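Local structure of beta-glucuronidase (uncultured Clostridium sp., 6U7J) at residues D33-Y36 against F40-K43; S59-I64 against G75-E80; A105-Y108 against I114-H117. The protein probably hydrolyses beta-glucuronides as a glycoside hydrolase of family 2, a gut microbial enzyme linked to the reactivation of estrogens. All coordinates share one frame; numbering follows the deposited sequence.

Interaction 1 (D33-Y36 against F40-K43)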
ATOM      1  N   ASP B  33     -35.488   4.918   9.420  1.00 33.83           N
ATOM      2  CA  ASP B  33     -36.275   6.125   9.658  1.00 32.12           C
ATOM      3  C   ASP B  33     -35.716   7.298   8.859  1.00 34.71           C
ATOM      4  O   ASP B  33     -34.496   7.501   8.799  1.00 33.29           O
ATOM      5  CB  ASP B  33     -36.253   6.493  11.144  1.00 34.29           C
ATOM      6  CG  ASP B  33     -37.276   5.718  11.974  1.00 35.09           C
ATOM      7  OD1 ASP B  33     -38.154   5.039  11.388  1.00 34.95           O
ATOM      8  OD2 ASP B  33     -37.193   5.799  13.223  1.00 33.88           O
ATOM      9  N   ASN B  34     -36.613   8.098   8.265  1.00 32.33           N
ATOM     10  CA  ASN B  34     -36.211   9.352   7.631  1.00 36.33           C
ATOM     11  C   ASN B  34     -36.275  10.541   8.582  1.00 32.16           C
ATOM     12  O   ASN B  34     -35.728  11.593   8.267  1.00 34.85           O
ATOM     13  CB  ASN B  34     -37.069   9.648   6.387  1.00 35.48           C
ATOM     14  CG  ASN B  34     -36.985   8.540   5.339  1.00 41.61           C
ATOM     15  OD1 ASN B  34     -37.964   7.849   5.070  1.00 44.19           O
ATOM     16  ND2 ASN B  34     -35.805   8.359   4.756  1.00 44.67           N
ATOM     17  N   TYR B  35     -36.925  10.408   9.732  1.00 34.54           N
ATOM     18  CA  TYR B  35     -36.788  11.384  10.804  1.00 35.79           C
ATOM     19  C   TYR B  35     -36.884  10.610  12.108  1.00 35.20           C
ATOM     20  O   TYR B  35     -37.251   9.434  12.118  1.00 36.17           O
ATOM     21  CB  TYR B  35     -37.837  12.510  10.706  1.00 36.86           C
ATOM     22  CG  TYR B  35     -39.275  12.030  10.774  1.00 35.87           C
ATOM     23  CD1 TYR B  35     -39.892  11.789  11.998  1.00 36.37           C
ATOM     24  CD2 TYR B  35     -40.014  11.818   9.618  1.00 36.04           C
ATOM     25  CE1 TYR B  35     -41.206  11.356  12.067  1.00 39.25           C
ATOM     26  CE2 TYR B  35     -41.335  11.376   9.679  1.00 33.42           C
ATOM     27  CZ  TYR B  35     -41.922  11.153  10.904  1.00 36.70           C
ATOM     28  OH  TYR B  35     -43.228  10.703  10.972  1.00 43.51           O
ATOM     29  N   TYR B  36     -36.539  11.270  13.211  1.00 32.81           N
ATOM     30  CA  TYR B  36     -36.471  10.577  14.495  1.00 35.61           C
ATOM     31  C   TYR B  36     -37.805   9.916  14.836  1.00 37.14           C
ATOM     32  O   TYR B  36     -38.841  10.585  14.912  1.00 37.34           O
ATOM     33  CB  TYR B  36     -36.062  11.550  15.596  1.00 35.37           C
ATOM     34  CG  TYR B  36     -35.829  10.869  16.922  1.00 36.98           C
ATOM     35  CD1 TYR B  36     -35.005   9.753  17.012  1.00 35.62           C
ATOM     36  CD2 TYR B  36     -36.434  11.335  18.084  1.00 37.43           C
ATOM     37  CE1 TYR B  36     -34.787   9.115  18.231  1.00 39.61           C
ATOM     38  CE2 TYR B  36     -36.223  10.701  19.313  1.00 40.69           C
ATOM     39  CZ  TYR B  36     -35.401   9.590  19.378  1.00 44.46           C
ATOM     40  OH  TYR B  36     -35.190   8.953  20.592  1.00 41.41           O
ATOM     41  N   PHE B  40     -42.175   4.475  14.504  1.00 41.10           N
ATOM     42  CA  PHE B  40     -43.111   4.381  15.619  1.00 39.98           C
ATOM     43  C   PHE B  40     -44.279   5.333  15.417  1.00 41.01           C
ATOM     44  O   PHE B  40     -45.435   4.976  15.677  1.00 44.10           O
ATOM     45  CB  PHE B  40     -42.414   4.692  16.947  1.00 36.07           C
ATOM     46  CG  PHE B  40     -41.302   3.747  17.299  1.00 33.07           C
ATOM     47  CD1 PHE B  40     -41.511   2.384  17.326  1.00 33.52           C
ATOM     48  CD2 PHE B  40     -40.040   4.234  17.608  1.00 30.68           C
ATOM     49  CE1 PHE B  40     -40.476   1.512  17.649  1.00 34.30           C
ATOM     50  CE2 PHE B  40     -38.999   3.373  17.935  1.00 31.47           C
ATOM     51  CZ  PHE B  40     -39.215   2.008  17.953  1.00 29.83           C
ATOM     52  N   GLU B  41     -43.991   6.548  14.956  1.00 40.55           N
ATOM     53  CA  GLU B  41     -45.037   7.551  14.813  1.00 45.03           C
ATOM     54  C   GLU B  41     -46.020   7.170  13.716  1.00 44.79           C
ATOM     55  O   GLU B  41     -47.231   7.370  13.864  1.00 46.29           O
ATOM     56  CB  GLU B  41     -44.409   8.920  14.534  1.00 46.16           C
ATOM     57  CG  GLU B  41     -43.783   9.543  15.781  1.00 52.51           C
ATOM     58  CD  GLU B  41     -43.586  11.045  15.670  1.00 63.40           C
ATOM     59  OE1 GLU B  41     -44.085  11.652  14.691  1.00 66.81           O
ATOM     60  OE2 GLU B  41     -42.926  11.617  16.570  1.00 66.38           O
ATOM     61  N   GLU B  42     -45.525   6.607  12.621  1.00 40.70           N
ATOM     62  CA  GLU B  42     -46.377   6.183  11.524  1.00 41.64           C
ATOM     63  C   GLU B  42     -46.825   4.740  11.667  1.00 42.96           C
ATOM     64  O   GLU B  42     -47.482   4.212  10.759  1.00 44.02           O
ATOM     65  CB  GLU B  42     -45.645   6.408  10.196  1.00 35.35           C
ATOM     66  CG  GLU B  42     -45.258   7.868  10.028  1.00 34.57           C
ATOM     67  CD  GLU B  42     -44.694   8.190   8.652  1.00 40.83           C
ATOM     68  OE1 GLU B  42     -44.701   7.300   7.776  1.00 43.03           O
ATOM     69  OE2 GLU B  42     -44.225   9.333   8.460  1.00 40.54           O
ATOM     70  N   LYS B  43     -46.479   4.103  12.788  1.00 35.84           N
ATOM     71  CA  LYS B  43     -46.896   2.748  13.119  1.00 37.86           C
ATOM     72  C   LYS B  43     -46.628   1.797  11.962  1.00 38.56           C
ATOM     73  O   LYS B  43     -47.499   1.034  11.533  1.00 39.85           O
ATOM     74  CB  LYS B  43     -48.363   2.731  13.558  1.00 42.15           C
ATOM     75  CG  LYS B  43     -48.581   3.697  14.724  1.00 48.80           C
ATOM     76  CD  LYS B  43     -49.612   3.238  15.739  1.00 54.75           C
ATOM     77  CE  LYS B  43     -50.222   4.446  16.442  1.00 55.85           C
ATOM     78  NZ  LYS B  43     -50.975   4.078  17.687  1.00 68.46           N
TER
HETATM   79  O   HOH W   1     -39.053   4.464  14.260  1.00 26.76           O

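Interaction 2 (S59-I64 against G75-E80)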
ATOM      1  N   SER B  59     -25.372  -9.363  10.855  1.00 28.43           N
ATOM      2  CA  SER B  59     -24.516  -8.357  10.219  1.00 29.65           C
ATOM      3  C   SER B  59     -24.876  -6.998  10.797  1.00 27.64           C
ATOM      4  O   SER B  59     -26.007  -6.797  11.246  1.00 24.88           O
ATOM      5  CB  SER B  59     -24.694  -8.329   8.688  1.00 26.14           C
ATOM      6  OG  SER B  59     -23.834  -7.377   8.069  1.00 28.40           O
ATOM      7  N   SER B  60     -23.916  -6.081  10.832  1.00 23.80           N
ATOM      8  CA  SER B  60     -24.239  -4.671  10.956  1.00 26.08           C
ATOM      9  C   SER B  60     -24.806  -4.181   9.622  1.00 28.81           C
ATOM     10  O   SER B  60     -24.486  -4.725   8.561  1.00 26.81           O
ATOM     11  CB  SER B  60     -22.982  -3.870  11.328  1.00 26.29           C
ATOM     12  OG  SER B  60     -22.272  -4.447  12.430  1.00 28.37           O
ATOM     13  N   TYR B  61     -25.653  -3.150   9.663  1.00 26.30           N
ATOM     14  CA  TYR B  61     -26.118  -2.583   8.399  1.00 29.39           C
ATOM     15  C   TYR B  61     -25.206  -1.502   7.837  1.00 25.89           C
ATOM     16  O   TYR B  61     -25.396  -1.098   6.685  1.00 26.75           O
ATOM     17  CB  TYR B  61     -27.539  -2.007   8.526  1.00 28.05           C
ATOM     18  CG  TYR B  61     -27.737  -0.875   9.527  1.00 28.53           C
ATOM     19  CD1 TYR B  61     -27.366   0.430   9.233  1.00 28.65           C
ATOM     20  CD2 TYR B  61     -28.351  -1.121  10.753  1.00 31.36           C
ATOM     21  CE1 TYR B  61     -27.574   1.456  10.156  1.00 28.74           C
ATOM     22  CE2 TYR B  61     -28.557  -0.122  11.667  1.00 28.84           C
ATOM     23  CZ  TYR B  61     -28.174   1.168  11.369  1.00 32.25           C
ATOM     24  OH  TYR B  61     -28.404   2.162  12.302  1.00 31.12           O
ATOM     25  N   ASN B  62     -24.220  -1.039   8.603  1.00 26.52           N
ATOM     26  CA  ASN B  62     -23.567   0.225   8.270  1.00 27.69           C
ATOM     27  C   ASN B  62     -22.638   0.123   7.059  1.00 27.43           C
ATOM     28  O   ASN B  62     -22.496   1.104   6.333  1.00 28.04           O
ATOM     29  CB  ASN B  62     -22.798   0.755   9.474  1.00 27.24           C
ATOM     30  CG  ASN B  62     -23.655   0.807  10.730  1.00 28.00           C
ATOM     31  OD1 ASN B  62     -23.829  -0.199  11.429  1.00 25.61           O
ATOM     32  ND2 ASN B  62     -24.167   1.976  11.033  1.00 26.30           N
ATOM     33  N   ASP B  63     -21.994  -1.017   6.813  1.00 28.45           N
ATOM     34  CA  ASP B  63     -21.030  -1.107   5.711  1.00 29.83           C
ATOM     35  C   ASP B  63     -21.541  -1.923   4.521  1.00 26.86           C
ATOM     36  O   ASP B  63     -20.762  -2.252   3.621  1.00 28.59           O
ATOM     37  CB  ASP B  63     -19.701  -1.682   6.214  1.00 26.54           C
ATOM     38  CG  ASP B  63     -18.979  -0.739   7.157  1.00 29.19           C
ATOM     39  OD1 ASP B  63     -19.352   0.468   7.214  1.00 28.24           O
ATOM     40  OD2 ASP B  63     -18.049  -1.213   7.849  1.00 27.65           O
ATOM     41  N   ILE B  64     -22.830  -2.234   4.478  1.00 26.67           N
ATOM     42  CA  ILE B  64     -23.373  -3.036   3.386  1.00 24.47           C
ATOM     43  C   ILE B  64     -23.646  -2.182   2.148  1.00 26.34           C
ATOM     44  O   ILE B  64     -23.385  -2.607   1.016  1.00 27.45           O
ATOM     45  CB  ILE B  64     -24.648  -3.747   3.867  1.00 27.73           C
ATOM     46  CG1 ILE B  64     -24.333  -4.614   5.081  1.00 26.73           C
ATOM     47  CG2 ILE B  64     -25.265  -4.563   2.733  1.00 23.89           C
ATOM     48  CD1 ILE B  64     -23.617  -5.900   4.732  1.00 23.66           C
ATOM     49  N   GLY B  75     -30.408   6.931  15.171  1.00 31.27           N
ATOM     50  CA  GLY B  75     -31.797   6.615  15.474  1.00 31.91           C
ATOM     51  C   GLY B  75     -32.197   5.165  15.247  1.00 32.48           C
ATOM     52  O   GLY B  75     -31.459   4.239  15.617  1.00 32.04           O
ATOM     53  N   TRP B  76     -33.345   4.958  14.602  1.00 30.69           N
ATOM     54  CA  TRP B  76     -33.960   3.643  14.491  1.00 30.04           C
ATOM     55  C   TRP B  76     -34.020   3.182  13.041  1.00 30.03           C
ATOM     56  O   TRP B  76     -34.193   3.983  12.118  1.00 28.83           O
ATOM     57  CB  TRP B  76     -35.385   3.641  15.071  1.00 26.85           C
ATOM     58  CG  TRP B  76     -35.401   3.841  16.558  1.00 28.75           C
ATOM     59  CD1 TRP B  76     -35.350   5.030  17.231  1.00 30.24           C
ATOM     60  CD2 TRP B  76     -35.445   2.816  17.556  1.00 25.29           C
ATOM     61  NE1 TRP B  76     -35.356   4.803  18.589  1.00 28.90           N
ATOM     62  CE2 TRP B  76     -35.418   3.452  18.811  1.00 25.22           C
ATOM     63  CE3 TRP B  76     -35.498   1.421  17.507  1.00 26.98           C
ATOM     64  CZ2 TRP B  76     -35.457   2.739  20.015  1.00 28.98           C
ATOM     65  CZ3 TRP B  76     -35.523   0.711  18.700  1.00 29.51           C
ATOM     66  CH2 TRP B  76     -35.505   1.375  19.938  1.00 29.90           C
ATOM     67  N   VAL B  77     -33.917   1.867  12.861  1.00 27.92           N
ATOM     68  CA  VAL B  77     -34.154   1.217  11.582  1.00 29.77           C
ATOM     69  C   VAL B  77     -35.115   0.057  11.812  1.00 31.56           C
ATOM     70  O   VAL B  77     -35.375  -0.346  12.947  1.00 29.80           O
ATOM     71  CB  VAL B  77     -32.848   0.726  10.920  1.00 32.81           C
ATOM     72  CG1 VAL B  77     -31.878   1.897  10.742  1.00 26.73           C
ATOM     73  CG2 VAL B  77     -32.193  -0.394  11.760  1.00 28.66           C
ATOM     74  N   TRP B  78     -35.612  -0.499  10.708  1.00 28.84           N
ATOM     75  CA  TRP B  78     -36.687  -1.481  10.730  1.00 32.80           C
ATOM     76  C   TRP B  78     -36.296  -2.681   9.884  1.00 32.49           C
ATOM     77  O   TRP B  78     -35.978  -2.536   8.696  1.00 31.77           O
ATOM     78  CB  TRP B  78     -37.990  -0.852  10.218  1.00 30.82           C
ATOM     79  CG  TRP B  78     -38.466   0.184  11.162  1.00 33.49           C
ATOM     80  CD1 TRP B  78     -38.059   1.485  11.234  1.00 32.90           C
ATOM     81  CD2 TRP B  78     -39.404  -0.004  12.223  1.00 33.08           C
ATOM     82  NE1 TRP B  78     -38.695   2.126  12.274  1.00 32.15           N
ATOM     83  CE2 TRP B  78     -39.529   1.233  12.897  1.00 33.47           C
ATOM     84  CE3 TRP B  78     -40.146  -1.102  12.678  1.00 31.87           C
ATOM     85  CZ2 TRP B  78     -40.382   1.407  13.993  1.00 32.40           C
ATOM     86  CZ3 TRP B  78     -40.997  -0.926  13.761  1.00 34.32           C
ATOM     87  CH2 TRP B  78     -41.111   0.323  14.403  1.00 33.54           C
ATOM     88  N   TYR B  79     -36.305  -3.855  10.498  1.00 27.49           N
ATOM     89  CA  TYR B  79     -36.102  -5.122   9.818  1.00 30.86           C
ATOM     90  C   TYR B  79     -37.413  -5.890   9.788  1.00 29.98           C
ATOM     91  O   TYR B  79     -38.222  -5.796  10.720  1.00 32.89           O
ATOM     92  CB  TYR B  79     -35.088  -5.996  10.544  1.00 30.72           C
ATOM     93  CG  TYR B  79     -33.625  -5.599  10.494  1.00 28.69           C
ATOM     94  CD1 TYR B  79     -32.716  -6.357   9.764  1.00 28.17           C
ATOM     95  CD2 TYR B  79     -33.140  -4.517  11.223  1.00 27.27           C
ATOM     96  CE1 TYR B  79     -31.372  -6.037   9.730  1.00 26.42           C
ATOM     97  CE2 TYR B  79     -31.781  -4.193  11.204  1.00 27.65           C
ATOM     98  CZ  TYR B  79     -30.910  -4.959  10.445  1.00 27.60           C
ATOM     99  OH  TYR B  79     -29.562  -4.669  10.401  1.00 28.20           O
ATOM    100  N   GLU B  80     -37.589  -6.716   8.761  1.00 29.49           N
ATOM    101  CA  GLU B  80     -38.775  -7.557   8.708  1.00 31.03           C
ATOM    102  C   GLU B  80     -38.491  -8.821   7.919  1.00 30.63           C
ATOM    103  O   GLU B  80     -37.776  -8.780   6.913  1.00 28.77           O
ATOM    104  CB  GLU B  80     -39.949  -6.812   8.066  1.00 30.09           C
ATOM    105  CG  GLU B  80     -41.219  -7.607   8.001  1.00 31.93           C
ATOM    106  CD  GLU B  80     -42.399  -6.711   7.705  1.00 37.86           C
ATOM    107  OE1 GLU B  80     -43.014  -6.217   8.675  1.00 39.23           O
ATOM    108  OE2 GLU B  80     -42.677  -6.465   6.508  1.00 39.86           O
TER
HETATM  109  O   HOH W   2     -28.241  -7.089   9.964  1.00 34.62           O
HETATM  110  O   HOH W   3     -30.193   1.752  14.314  1.00 29.03           O

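Interaction 3 (A105-Y108 against I114-H117)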
ATOM      1  N   ALA B 105     -34.020  -2.857  21.013  1.00 32.45           N
ATOM      2  CA  ALA B 105     -34.931  -3.622  20.173  1.00 31.80           C
ATOM      3  C   ALA B 105     -36.378  -3.451  20.619  1.00 35.42           C
ATOM      4  O   ALA B 105     -36.679  -3.409  21.816  1.00 40.41           O
ATOM      5  CB  ALA B 105     -34.578  -5.112  20.187  1.00 29.33           C
ATOM      6  N   VAL B 106     -37.271  -3.364  19.644  1.00 34.79           N
ATOM      7  CA  VAL B 106     -38.705  -3.561  19.853  1.00 36.31           C
ATOM      8  C   VAL B 106     -39.135  -4.631  18.861  1.00 32.54           C
ATOM      9  O   VAL B 106     -38.984  -4.448  17.648  1.00 33.12           O
ATOM     10  CB  VAL B 106     -39.517  -2.267  19.660  1.00 34.60           C
ATOM     11  CG1 VAL B 106     -40.986  -2.470  20.102  1.00 37.08           C
ATOM     12  CG2 VAL B 106     -38.906  -1.132  20.452  1.00 32.00           C
ATOM     13  N   ILE B 107     -39.633  -5.751  19.375  1.00 30.60           N
ATOM     14  CA  ILE B 107     -39.980  -6.926  18.582  1.00 30.96           C
ATOM     15  C   ILE B 107     -41.491  -6.952  18.388  1.00 37.27           C
ATOM     16  O   ILE B 107     -42.243  -6.903  19.371  1.00 35.88           O
ATOM     17  CB  ILE B 107     -39.521  -8.217  19.280  1.00 27.80           C
ATOM     18  CG1 ILE B 107     -38.041  -8.158  19.670  1.00 34.04           C
ATOM     19  CG2 ILE B 107     -39.879  -9.439  18.429  1.00 29.90           C
ATOM     20  CD1 ILE B 107     -37.120  -7.612  18.609  1.00 33.42           C
ATOM     21  N   TYR B 108     -41.937  -7.049  17.132  1.00 31.86           N
ATOM     22  CA  TYR B 108     -43.350  -7.166  16.801  1.00 30.16           C
ATOM     23  C   TYR B 108     -43.585  -8.494  16.103  1.00 36.08           C
ATOM     24  O   TYR B 108     -42.754  -8.934  15.298  1.00 31.44           O
ATOM     25  CB  TYR B 108     -43.836  -6.029  15.884  1.00 35.54           C
ATOM     26  CG  TYR B 108     -43.592  -4.625  16.406  1.00 36.02           C
ATOM     27  CD1 TYR B 108     -42.368  -3.990  16.209  1.00 34.16           C
ATOM     28  CD2 TYR B 108     -44.595  -3.928  17.083  1.00 37.84           C
ATOM     29  CE1 TYR B 108     -42.152  -2.702  16.674  1.00 36.36           C
ATOM     30  CE2 TYR B 108     -44.388  -2.650  17.549  1.00 36.04           C
ATOM     31  CZ  TYR B 108     -43.162  -2.038  17.338  1.00 37.48           C
ATOM     32  OH  TYR B 108     -42.943  -0.763  17.805  1.00 38.13           O
ATOM     33  N   ILE B 114     -44.340  -7.631  21.052  1.00 36.11           N
ATOM     34  CA  ILE B 114     -44.271  -8.751  21.987  1.00 37.21           C
ATOM     35  C   ILE B 114     -43.130  -8.637  22.991  1.00 40.26           C
ATOM     36  O   ILE B 114     -43.219  -9.257  24.063  1.00 41.53           O
ATOM     37  CB  ILE B 114     -44.199 -10.117  21.269  1.00 38.57           C
ATOM     38  CG1 ILE B 114     -43.015 -10.180  20.304  1.00 39.40           C
ATOM     39  CG2 ILE B 114     -45.532 -10.449  20.574  1.00 40.17           C
ATOM     40  CD1 ILE B 114     -42.644 -11.614  19.892  1.00 34.33           C
ATOM     41  N   THR B 115     -42.068  -7.889  22.698  1.00 40.25           N
ATOM     42  CA  THR B 115     -41.041  -7.675  23.708  1.00 37.00           C
ATOM     43  C   THR B 115     -40.179  -6.479  23.325  1.00 40.59           C
ATOM     44  O   THR B 115     -40.263  -5.943  22.217  1.00 35.80           O
ATOM     45  CB  THR B 115     -40.180  -8.936  23.933  1.00 40.22           C
ATOM     46  OG1 THR B 115     -39.546  -8.857  25.215  1.00 45.81           O
ATOM     47  CG2 THR B 115     -39.106  -9.090  22.878  1.00 36.29           C
ATOM     48  N   ARG B 116     -39.371  -6.053  24.294  1.00 44.60           N
ATOM     49  CA  ARG B 116     -38.422  -4.962  24.158  1.00 39.23           C
ATOM     50  C   ARG B 116     -37.116  -5.390  24.800  1.00 43.33           C
ATOM     51  O   ARG B 116     -37.094  -6.228  25.704  1.00 42.44           O
ATOM     52  CB  ARG B 116     -38.891  -3.695  24.852  1.00 37.05           C
ATOM     53  CG  ARG B 116     -39.952  -2.948  24.143  1.00 39.91           C
ATOM     54  CD  ARG B 116     -40.537  -1.937  25.089  1.00 40.87           C
ATOM     55  NE  ARG B 116     -41.588  -1.161  24.461  1.00 37.44           N
ATOM     56  CZ  ARG B 116     -41.553   0.156  24.335  1.00 46.29           C
ATOM     57  NH1 ARG B 116     -40.514   0.842  24.800  1.00 44.57           N
ATOM     58  NH2 ARG B 116     -42.561   0.783  23.743  1.00 47.39           N
ATOM     59  N   HIS B 117     -36.021  -4.792  24.343  1.00 35.14           N
ATOM     60  CA  HIS B 117     -34.749  -5.054  24.992  1.00 38.42           C
ATOM     61  C   HIS B 117     -33.866  -3.817  24.886  1.00 33.94           C
ATOM     62  O   HIS B 117     -33.941  -3.060  23.916  1.00 35.49           O
ATOM     63  CB  HIS B 117     -34.069  -6.287  24.390  1.00 34.04           C
ATOM     64  CG  HIS B 117     -32.865  -6.742  25.153  1.00 37.12           C
ATOM     65  ND1 HIS B 117     -31.578  -6.374  24.798  1.00 30.34           N
ATOM     66  CD2 HIS B 117     -32.749  -7.524  26.258  1.00 32.17           C
ATOM     67  CE1 HIS B 117     -30.723  -6.914  25.652  1.00 34.34           C
ATOM     68  NE2 HIS B 117     -31.405  -7.616  26.546  1.00 38.48           N
TER

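Interaction 1 (D33-Y36 against F40-K43)
Glu-42 OE2 is gripped by two donors, Tyr-35 OH at 3.0 Å and the side-chain amide of Gln-38. The tyrosine meets this oxygen on its anti side, 24° out of the carboxylate plane. Together they close a short surface loop, in which the chain leaving strand 20-32 of the sugar-binding domain folds back onto the short helix 38-41, itself ended by a Schellman motif at Lys-43. Tyr-35 has its CG between backbone N and carbonyl carbon (chi1 60°), which sends the ring and its hydroxyl across toward Glu-41 and Glu-42; the phenol suits a site where a donor must span that gap. Glu-41 comes to the other edge of the ring, OE1 lying near the ring plane and 3.9 Å from CE1, where the ring hydrogens carry partial positive charge. Glu-42 also gives its OE1 to the indole N-H of Trp-44, so both carboxylate oxygens are held. Asp-33 suits the start of the helix, whose N-H groups point back toward it: OD1 accepts from Gly-39 N, and OD2 reaches the next amide through a water, which accepts from Phe-40 N at 3.1 Å.

Interaction 2 (S59-I64 against G75-E80)
Apolar packing of Tyr-61 on Val-77 carries this buried contact. Tyr-61 holds CG between its backbone N and carbonyl carbon (chi1 61°), which carries the ring toward Val-77. Both valine methyls approach the ring obliquely from the same side, opposite the face under Asn-62 OD1, CG2 lying 3.6 Å from Tyr-61 CE2 and CG1 3.8 Å from Tyr-61 CZ. A compact branched residue fits here, since both its methyls find carbon to touch. Tyr-79 adds an edge contact: its OH lies in the plane of the Tyr-61 ring, 3.8 Å from CD2.

Polar contacts across the gap go through water, for no direct hydrogen bond joins the segments. One water gives a proton to Ser-59 O at 2.6 Å and takes one from Tyr-79 OH at 2.8 Å. A second lies 2.7 Å from Tyr-61 OH and donates to Gly-75 O. Tyrosine thus suits both places, its ring packing in the interior while its hydroxyl meets a water.

Strand 76-85 runs between strands 20-32 and 135-144 of the domain's large sheet, and Met-55 of strand 53-57 touches both tyrosines, while the weakly bonded strand 59-60 pairs with strand 183-184.

Interaction 3 (A105-Y108 against I114-H117)
Thr-115 holds OG1 opposite its backbone N (chi1 -159°), leaving the methyl CG2 to lie alongside Ile-107, 3.5 Å from its CG1. Ile-114 instead places CG1 between N and carbonyl carbon (chi1 56°), and the branch crosses over, Ile-114 CG1 standing 3.7 Å from Ile-107 CG2. One isoleucine thus has a neighbour for each of its two branches, because Ile-114 and Thr-115 both face it in a classic beta bulge of this antiparallel hairpin. Ile-107 O takes the strong bond of the bulge from Ile-114 N at 2.8 Å and a weak one from Thr-115 N at 3.5 Å. Beyond the bulge the pairing is regular: Ile-107 N donates almost straight (173°) to Thr-115 O, and Ala-105 and His-117 exchange two bonds, including Ala-105 N to His-117 O at 2.9 Å. Beta-branched Val-106, Ile-107 and Thr-115 suit their extended backbones, and small Ala-105 packs against Phe-124. On the other face Val-106 CG1 lies 4.2 Å from Arg-116 CG; the aliphatic part of the arginine runs beside the valine, and its NE forms a salt bridge with Glu-113.

Strand 104-109 continues the sheet to strand 135-144 on its other edge, with Ile-107 touching Leu-139 and Val-141. His-117 stacks on Phe-124 of strand 124-127 and bonds through NE2 to Glu-398 of helix 386-403, linking the hairpin to the TIM-barrel domain.

In the fold
From the N terminus the three contacts follow in series, neither nesting nor crossing, all in the sugar-binding domain. Interaction 1 closes the short surface loop from strand 20-32 into helix 38-41. Interaction 2 next closes the loop of residues 65-74, which carries helix 68-71, and delivers the chain to strand 76-85. Interaction 3 closes the hairpin of strands 104-109 and 112-118. Phe-40 joins them: its ring meets Trp-76 and Trp-78 edge-to-face, and also packs on Val-106 and Tyr-108. Trp-78 in turn touches Tyr-108, completing an aromatic cluster between helix 38-41 and the large sheet, while the backbones of Asp-33 and Trp-76 bond directly.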